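Local atomic coordinates of glucose-6-phosphate isomerase (Plasmodium falciparum, PDB entry 3QKI), a protein that probably catalyses the reversible conversion of alpha-D-glucose 6-phosphate to beta-D-fructose 6-phosphate, the second step of glycolysis. Residues K266-K271 / K280-V285; V245-K250 / L259-I264. One frame throughout, in Å; residues are numbered along the deposited sequence.

Interaction 1. Residues K266-K271 / K280-V285; sequences KWLSLK and KHMVAV
L268 touches M282 and H281 through a single methyl, CD1. This methyl lies 3.9 Å from M282 CG and 4.1 Å from M282 CE, the two carbons on either side of the sulfur. The methionine chain is bent at its third torsion (chi3 104°), which brings its terminal methyl back to L268 as well. The leucine and methionine side chains run antiparallel, one alongside the other. H281 adds its beta carbon, with L268 CD1 4.2 Å from H281 CB. The imidazole turns to partners of its own.

L268 lies in the last turn of helix 255-268. Backbone bonds run from L270 N to W267 O (3.2 Å) and from K271 N to L268 O (3.2 Å). The backbones of the two segments stay apart, and L268 CA is 8.3 Å from H281 CA, so the leucine side chain spans the gap. H281 comes just before strand 282-285. Both of its ring nitrogens are hydrogen-bonded, ND1 to the T243 carbonyl and NE2 to the C161 amide, and F166 meets the ring edge to face. These partners fix the rotation of the imidazole. The beta carbon is placed by the backbone, which is bonded to V245 of the adjacent strand 243-248. M282 also packs on F295. Further along the first segment, K271 forms a salt bridge with D239, while L270 packs on F208 of the second subunit.

The contact between the two segments is small and apolar, with 115 Å² buried in all. All three touching residues are buried. Its chemistry is that of a hydrophobic core: van der Waals packing seats the last turn of the helix on the parallel sheet, while both nitrogens of the histidine ring are bonded outside the two segments.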
ATOM      1  N   LYS A 266      20.357   8.532  21.452  1.00 16.34           N
ATOM      2  CA  LYS A 266      21.774   8.652  21.109  1.00 16.82           C
ATOM      3  C   LYS A 266      21.957   9.806  20.103  1.00 22.56           C
ATOM      4  O   LYS A 266      22.866  10.610  20.284  1.00 23.30           O
ATOM      5  CB  LYS A 266      22.321   7.342  20.505  1.00 20.18           C
ATOM      6  CG  LYS A 266      22.526   6.228  21.523  1.00 32.04           C
ATOM      7  CD  LYS A 266      23.908   6.231  22.113  1.00 39.30           C
ATOM      8  CE  LYS A 266      23.997   5.339  23.337  1.00 34.93           C
ATOM      9  NZ  LYS A 266      24.013   3.893  22.985  1.00 44.05           N
ATOM     10  N   TRP A 267      21.071   9.915  19.082  1.00 18.39           N
ATOM     11  CA  TRP A 267      21.111  10.998  18.089  1.00 17.26           C
ATOM     12  C   TRP A 267      20.881  12.362  18.783  1.00 21.00           C
ATOM     13  O   TRP A 267      21.637  13.307  18.520  1.00 19.87           O
ATOM     14  CB  TRP A 267      20.081  10.757  16.975  1.00 14.19           C
ATOM     15  CG  TRP A 267      19.894  11.912  16.024  1.00 14.60           C
ATOM     16  CD1 TRP A 267      20.732  12.288  15.007  1.00 17.11           C
ATOM     17  CD2 TRP A 267      18.801  12.838  16.006  1.00 14.66           C
ATOM     18  NE1 TRP A 267      20.236  13.396  14.368  1.00 16.72           N
ATOM     19  CE2 TRP A 267      19.034  13.741  14.940  1.00 18.17           C
ATOM     20  CE3 TRP A 267      17.657  13.015  16.811  1.00 16.21           C
ATOM     21  CZ2 TRP A 267      18.131  14.755  14.608  1.00 17.22           C
ATOM     22  CZ3 TRP A 267      16.760  14.028  16.482  1.00 17.82           C
ATOM     23  CH2 TRP A 267      17.006  14.891  15.399  1.00 18.09           C
ATOM     24  N   LEU A 268      19.857  12.454  19.679  1.00 16.61           N
ATOM     25  CA  LEU A 268      19.610  13.700  20.431  1.00 16.44           C
ATOM     26  C   LEU A 268      20.865  14.090  21.250  1.00 21.38           C
ATOM     27  O   LEU A 268      21.232  15.266  21.272  1.00 21.79           O
ATOM     28  CB  LEU A 268      18.418  13.575  21.414  1.00 16.17           C
ATOM     29  CG  LEU A 268      16.988  13.601  20.870  1.00 19.89           C
ATOM     30  CD1 LEU A 268      15.998  13.431  22.039  1.00 18.56           C
ATOM     31  CD2 LEU A 268      16.683  14.907  20.109  1.00 20.15           C
ATOM     32  N   SER A 269      21.516  13.098  21.895  1.00 17.36           N
ATOM     33  CA  SER A 269      22.685  13.279  22.769  1.00 16.73           C
ATOM     34  C   SER A 269      23.978  13.672  22.056  1.00 20.59           C
ATOM     35  O   SER A 269      24.967  13.974  22.714  1.00 19.48           O
ATOM     36  CB  SER A 269      22.908  12.053  23.647  1.00 19.19           C
ATOM     37  OG  SER A 269      21.766  11.856  24.462  1.00 29.48           O
ATOM     38  N   LEU A 270      23.978  13.684  20.730  1.00 17.75           N
ATOM     39  CA  LEU A 270      25.122  14.155  19.959  1.00 16.45           C
ATOM     40  C   LEU A 270      25.243  15.677  20.171  1.00 20.26           C
ATOM     41  O   LEU A 270      26.347  16.213  20.126  1.00 22.64           O
ATOM     42  CB  LEU A 270      24.949  13.839  18.456  1.00 16.02           C
ATOM     43  CG  LEU A 270      24.959  12.348  18.073  1.00 21.43           C
ATOM     44  CD1 LEU A 270      24.592  12.166  16.635  1.00 21.64           C
ATOM     45  CD2 LEU A 270      26.309  11.693  18.325  1.00 25.09           C
ATOM     46  N   LYS A 271      24.115  16.345  20.457  1.00 14.59           N
ATOM     47  CA  LYS A 271      24.046  17.794  20.674  1.00 14.24           C
ATOM     48  C   LYS A 271      23.501  18.165  22.047  1.00 21.52           C
ATOM     49  O   LYS A 271      23.953  19.161  22.600  1.00 24.35           O
ATOM     50  CB  LYS A 271      23.182  18.472  19.590  1.00 15.60           C
ATOM     51  CG  LYS A 271      23.733  18.354  18.168  1.00 25.77           C
ATOM     52  CD  LYS A 271      23.894  19.739  17.548  1.00 36.85           C
ATOM     53  CE  LYS A 271      23.057  19.927  16.324  1.00 41.07           C
ATOM     54  NZ  LYS A 271      22.817  21.366  16.043  1.00 33.64           N
ATOM     55  N   LYS A 280      13.470  17.857  28.142  1.00 19.23           N
ATOM     56  CA  LYS A 280      12.578  18.824  27.496  1.00 18.35           C
ATOM     57  C   LYS A 280      12.222  18.333  26.084  1.00 19.83           C
ATOM     58  O   LYS A 280      11.165  18.694  25.571  1.00 21.69           O
ATOM     59  CB  LYS A 280      13.220  20.208  27.376  1.00 22.70           C
ATOM     60  CG  LYS A 280      13.541  20.886  28.674  1.00 23.73           C
ATOM     61  CD  LYS A 280      14.285  22.155  28.382  1.00 26.41           C
ATOM     62  CE  LYS A 280      14.777  22.826  29.635  1.00 37.69           C
ATOM     63  NZ  LYS A 280      15.604  24.016  29.303  1.00 51.13           N
ATOM     64  N   HIS A 281      13.092  17.495  25.479  1.00 14.61           N
ATOM     65  CA  HIS A 281      12.955  16.980  24.108  1.00 14.00           C
ATOM     66  C   HIS A 281      12.318  15.576  23.986  1.00 19.05           C
ATOM     67  O   HIS A 281      12.206  15.040  22.873  1.00 19.95           O
ATOM     68  CB  HIS A 281      14.333  17.013  23.415  1.00 12.91           C
ATOM     69  CG  HIS A 281      14.787  18.414  23.095  1.00 15.60           C
ATOM     70  ND1 HIS A 281      14.846  18.875  21.792  1.00 16.73           N
ATOM     71  CD2 HIS A 281      15.176  19.413  23.923  1.00 15.83           C
ATOM     72  CE1 HIS A 281      15.261  20.133  21.871  1.00 15.21           C
ATOM     73  NE2 HIS A 281      15.490  20.494  23.130  1.00 14.87           N
ATOM     74  N   MET A 282      11.948  14.966  25.113  1.00 15.04           N
ATOM     75  CA  MET A 282      11.396  13.612  25.130  1.00 15.48           C
ATOM     76  C   MET A 282      10.082  13.498  25.848  1.00 21.36           C
ATOM     77  O   MET A 282       9.916  14.006  26.961  1.00 22.07           O
ATOM     78  CB  MET A 282      12.392  12.636  25.767  1.00 17.71           C
ATOM     79  CG  MET A 282      13.755  12.660  25.121  1.00 21.67           C
ATOM     80  SD  MET A 282      14.789  11.333  25.712  1.00 27.55           S
ATOM     81  CE  MET A 282      14.692  10.267  24.337  1.00 26.50           C
ATOM     82  N   VAL A 283       9.128  12.836  25.198  1.00 18.82           N
ATOM     83  CA  VAL A 283       7.832  12.530  25.778  1.00 18.33           C
ATOM     84  C   VAL A 283       7.479  11.050  25.587  1.00 19.89           C
ATOM     85  O   VAL A 283       7.980  10.400  24.651  1.00 18.26           O
ATOM     86  CB  VAL A 283       6.674  13.542  25.539  1.00 23.79           C
ATOM     87  CG1 VAL A 283       7.162  14.872  25.013  1.00 24.18           C
ATOM     88  CG2 VAL A 283       5.571  12.986  24.674  1.00 23.99           C
ATOM     89  N   ALA A 284       6.683  10.494  26.509  1.00 15.23           N
ATOM     90  CA  ALA A 284       6.268   9.110  26.351  1.00 14.38           C
ATOM     91  C   ALA A 284       4.775   8.973  26.409  1.00 17.47           C
ATOM     92  O   ALA A 284       4.107   9.699  27.135  1.00 16.92           O
ATOM     93  CB  ALA A 284       6.908   8.236  27.422  1.00 14.91           C
ATOM     94  N   VAL A 285       4.240   8.021  25.646  1.00 15.55           N
ATOM     95  CA  VAL A 285       2.833   7.666  25.711  1.00 14.33           C
ATOM     96  C   VAL A 285       2.942   6.226  26.156  1.00 19.06           C
ATOM     97  O   VAL A 285       3.373   5.366  25.376  1.00 16.87           O
ATOM     98  CB  VAL A 285       2.043   7.858  24.397  1.00 16.97           C
ATOM     99  CG1 VAL A 285       0.629   7.317  24.546  1.00 16.26           C
ATOM    100  CG2 VAL A 285       2.005   9.338  23.994  1.00 17.12           C
TER

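Interaction 2. Residues V245-K250 / L259-I264; sequences VIIISK and LNARSI
I264 and V245 meet through branches set by their first torsions. In I264, CG2 is anti to the backbone N and points at the valine, while CG1 is turned the other way, anti to the carbonyl carbon. In V245, chi1 of 178° spreads both methyls toward this one group. I264 CG2 lies 3.6 Å from V245 CG2 and 3.8 Å from V245 CG1.

One helical turn earlier, A261 CB fits against I247. It is 3.8 Å from I247 CG2 and 3.9 Å from I247 CD1, so the alanine methyl touches both ends of the branched chain. The short side chain lets the backbones come close, with I247 CA 6.6 Å from A261 CA. On another side of the helix, S263 OG donates to L259 O (2.8 Å), which also accepts from S263 N on the opposite face of its plane. R262 forms a salt bridge with E460 of the second subunit.

Strand 243-248 leads through S249 and K250, which bind fructose 6-phosphate in another structure of this protein, into helix 255-268. This strand-loop-helix unit is typical of the SIS domain of phosphoglucose isomerases, whose sugar-phosphate site lies at the strand's C-terminal end.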
ATOM      1  N   VAL A 245      10.737  14.384  20.625  1.00 14.99           N
ATOM      2  CA  VAL A 245      10.635  12.965  20.369  1.00 14.10           C
ATOM      3  C   VAL A 245       9.521  12.367  21.240  1.00 17.74           C
ATOM      4  O   VAL A 245       9.544  12.522  22.465  1.00 18.01           O
ATOM      5  CB  VAL A 245      12.002  12.288  20.599  1.00 18.67           C
ATOM      6  CG1 VAL A 245      11.927  10.788  20.388  1.00 18.80           C
ATOM      7  CG2 VAL A 245      13.078  12.907  19.701  1.00 18.26           C
ATOM      8  N   ILE A 246       8.549  11.706  20.607  1.00 12.93           N
ATOM      9  CA  ILE A 246       7.431  11.047  21.305  1.00 13.37           C
ATOM     10  C   ILE A 246       7.593   9.537  21.170  1.00 18.20           C
ATOM     11  O   ILE A 246       7.554   9.031  20.052  1.00 17.69           O
ATOM     12  CB  ILE A 246       6.038  11.529  20.829  1.00 14.71           C
ATOM     13  CG1 ILE A 246       5.936  13.069  20.862  1.00 15.21           C
ATOM     14  CG2 ILE A 246       4.892  10.843  21.631  1.00 14.42           C
ATOM     15  CD1 ILE A 246       4.610  13.648  20.308  1.00 19.31           C
ATOM     16  N   ILE A 247       7.779   8.824  22.309  1.00 14.51           N
ATOM     17  CA  ILE A 247       7.943   7.376  22.329  1.00 14.08           C
ATOM     18  C   ILE A 247       6.610   6.749  22.768  1.00 19.37           C
ATOM     19  O   ILE A 247       6.138   6.993  23.885  1.00 17.68           O
ATOM     20  CB  ILE A 247       9.146   6.944  23.204  1.00 16.17           C
ATOM     21  CG1 ILE A 247      10.428   7.728  22.797  1.00 16.88           C
ATOM     22  CG2 ILE A 247       9.382   5.439  23.075  1.00 17.19           C
ATOM     23  CD1 ILE A 247      11.442   7.885  23.949  1.00 16.11           C
ATOM     24  N   ILE A 248       6.000   5.963  21.870  1.00 15.98           N
ATOM     25  CA  ILE A 248       4.687   5.359  22.091  1.00 14.62           C
ATOM     26  C   ILE A 248       4.800   3.861  22.256  1.00 19.52           C
ATOM     27  O   ILE A 248       5.123   3.148  21.298  1.00 19.07           O
ATOM     28  CB  ILE A 248       3.682   5.760  20.984  1.00 16.74           C
ATOM     29  CG1 ILE A 248       3.610   7.308  20.839  1.00 15.82           C
ATOM     30  CG2 ILE A 248       2.282   5.173  21.344  1.00 15.17           C
ATOM     31  CD1 ILE A 248       3.475   7.807  19.516  1.00 26.98           C
ATOM     32  N   SER A 249       4.545   3.385  23.493  1.00 16.70           N
ATOM     33  CA  SER A 249       4.615   1.960  23.853  1.00 16.62           C
ATOM     34  C   SER A 249       3.963   1.787  25.205  1.00 20.55           C
ATOM     35  O   SER A 249       4.459   2.348  26.191  1.00 20.37           O
ATOM     36  CB  SER A 249       6.070   1.473  23.916  1.00 16.66           C
ATOM     37  OG  SER A 249       6.143   0.175  24.475  1.00 17.69           O
ATOM     38  N   LYS A 250       2.881   0.988  25.270  1.00 18.31           N
ATOM     39  CA  LYS A 250       2.203   0.751  26.555  1.00 18.65           C
ATOM     40  C   LYS A 250       3.179   0.236  27.651  1.00 23.59           C
ATOM     41  O   LYS A 250       3.254   0.814  28.736  1.00 23.22           O
ATOM     42  CB  LYS A 250       1.018  -0.211  26.355  1.00 21.60           C
ATOM     43  CG  LYS A 250       0.156  -0.434  27.605  1.00 29.68           C
ATOM     44  CD  LYS A 250      -0.669   0.783  28.011  1.00 42.62           C
ATOM     45  CE  LYS A 250      -1.876   0.415  28.856  1.00 52.47           C
ATOM     46  NZ  LYS A 250      -1.494  -0.047  30.224  1.00 53.45           N
ATOM     47  N   LEU A 259      14.342  -0.072  20.749  1.00 11.84           N
ATOM     48  CA  LEU A 259      15.650   0.028  20.085  1.00 12.11           C
ATOM     49  C   LEU A 259      15.702   1.360  19.294  1.00 15.56           C
ATOM     50  O   LEU A 259      16.734   2.042  19.303  1.00 12.59           O
ATOM     51  CB  LEU A 259      15.920  -1.183  19.165  1.00 12.50           C
ATOM     52  CG  LEU A 259      17.204  -1.162  18.312  1.00 15.74           C
ATOM     53  CD1 LEU A 259      18.487  -0.929  19.201  1.00 13.93           C
ATOM     54  CD2 LEU A 259      17.325  -2.442  17.489  1.00 13.72           C
ATOM     55  N   ASN A 260      14.577   1.740  18.654  1.00 13.59           N
ATOM     56  CA  ASN A 260      14.498   3.011  17.935  1.00 13.18           C
ATOM     57  C   ASN A 260      14.584   4.182  18.883  1.00 15.81           C
ATOM     58  O   ASN A 260      15.260   5.155  18.560  1.00 14.91           O
ATOM     59  CB  ASN A 260      13.263   3.091  17.039  1.00 14.34           C
ATOM     60  CG  ASN A 260      13.484   2.445  15.689  1.00 19.36           C
ATOM     61  OD1 ASN A 260      14.603   2.378  15.183  1.00 18.26           O
ATOM     62  ND2 ASN A 260      12.412   1.950  15.092  1.00 15.97           N
ATOM     63  N   ALA A 261      13.927   4.084  20.060  1.00 12.64           N
ATOM     64  CA  ALA A 261      13.971   5.118  21.096  1.00 12.31           C
ATOM     65  C   ALA A 261      15.409   5.312  21.600  1.00 16.63           C
ATOM     66  O   ALA A 261      15.888   6.447  21.665  1.00 16.35           O
ATOM     67  CB  ALA A 261      13.035   4.757  22.254  1.00 13.21           C
ATOM     68  N   ARG A 262      16.117   4.215  21.893  1.00 15.06           N
ATOM     69  CA  ARG A 262      17.516   4.290  22.336  1.00 15.37           C
ATOM     70  C   ARG A 262      18.404   4.913  21.256  1.00 19.16           C
ATOM     71  O   ARG A 262      19.263   5.754  21.571  1.00 18.27           O
ATOM     72  CB  ARG A 262      18.059   2.919  22.779  1.00 16.38           C
ATOM     73  CG  ARG A 262      17.409   2.417  24.070  1.00 17.73           C
ATOM     74  CD  ARG A 262      18.051   1.138  24.578  1.00 17.82           C
ATOM     75  NE  ARG A 262      18.030   0.016  23.626  1.00 17.86           N
ATOM     76  CZ  ARG A 262      17.030  -0.856  23.515  1.00 30.52           C
ATOM     77  NH1 ARG A 262      15.938  -0.726  24.258  1.00 18.23           N
ATOM     78  NH2 ARG A 262      17.115  -1.864  22.663  1.00 19.32           N
ATOM     79  N   SER A 263      18.139   4.568  19.979  1.00 15.92           N
ATOM     80  CA  SER A 263      18.877   5.107  18.842  1.00 15.89           C
ATOM     81  C   SER A 263      18.637   6.613  18.676  1.00 19.66           C
ATOM     82  O   SER A 263      19.586   7.365  18.453  1.00 19.48           O
ATOM     83  CB  SER A 263      18.521   4.337  17.567  1.00 19.65           C
ATOM     84  OG  SER A 263      18.794   2.949  17.708  1.00 16.81           O
ATOM     85  N   ILE A 264      17.381   7.052  18.823  1.00 15.92           N
ATOM     86  CA  ILE A 264      17.031   8.466  18.697  1.00 15.81           C
ATOM     87  C   ILE A 264      17.534   9.277  19.898  1.00 18.40           C
ATOM     88  O   ILE A 264      17.923  10.437  19.723  1.00 19.34           O
ATOM     89  CB  ILE A 264      15.544   8.696  18.314  1.00 17.96           C
ATOM     90  CG1 ILE A 264      15.269   8.158  16.882  1.00 16.15           C
ATOM     91  CG2 ILE A 264      15.102  10.176  18.452  1.00 16.22           C
ATOM     92  CD1 ILE A 264      16.042   8.887  15.704  1.00 18.85           C
TER

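Following the chain from the N terminus, strand 243-248 comes first, then the substrate loop, then helix 255-268. Interaction 2 closes this loop by folding the helix back onto the strand it follows. The chain then leaves the helix, passes through the short helix 275-278 and enters strand 282-285. Interaction 1 closes this second loop. The two are in series and neither nest nor cross. Together they make a beta-alpha-beta crossover between neighbouring parallel strands, which are joined by probable hydrogen bonds V245 N to H281 O and V283 N to V245 O. L268 also packs on V245, so the two apolar patches are continuous under one helix.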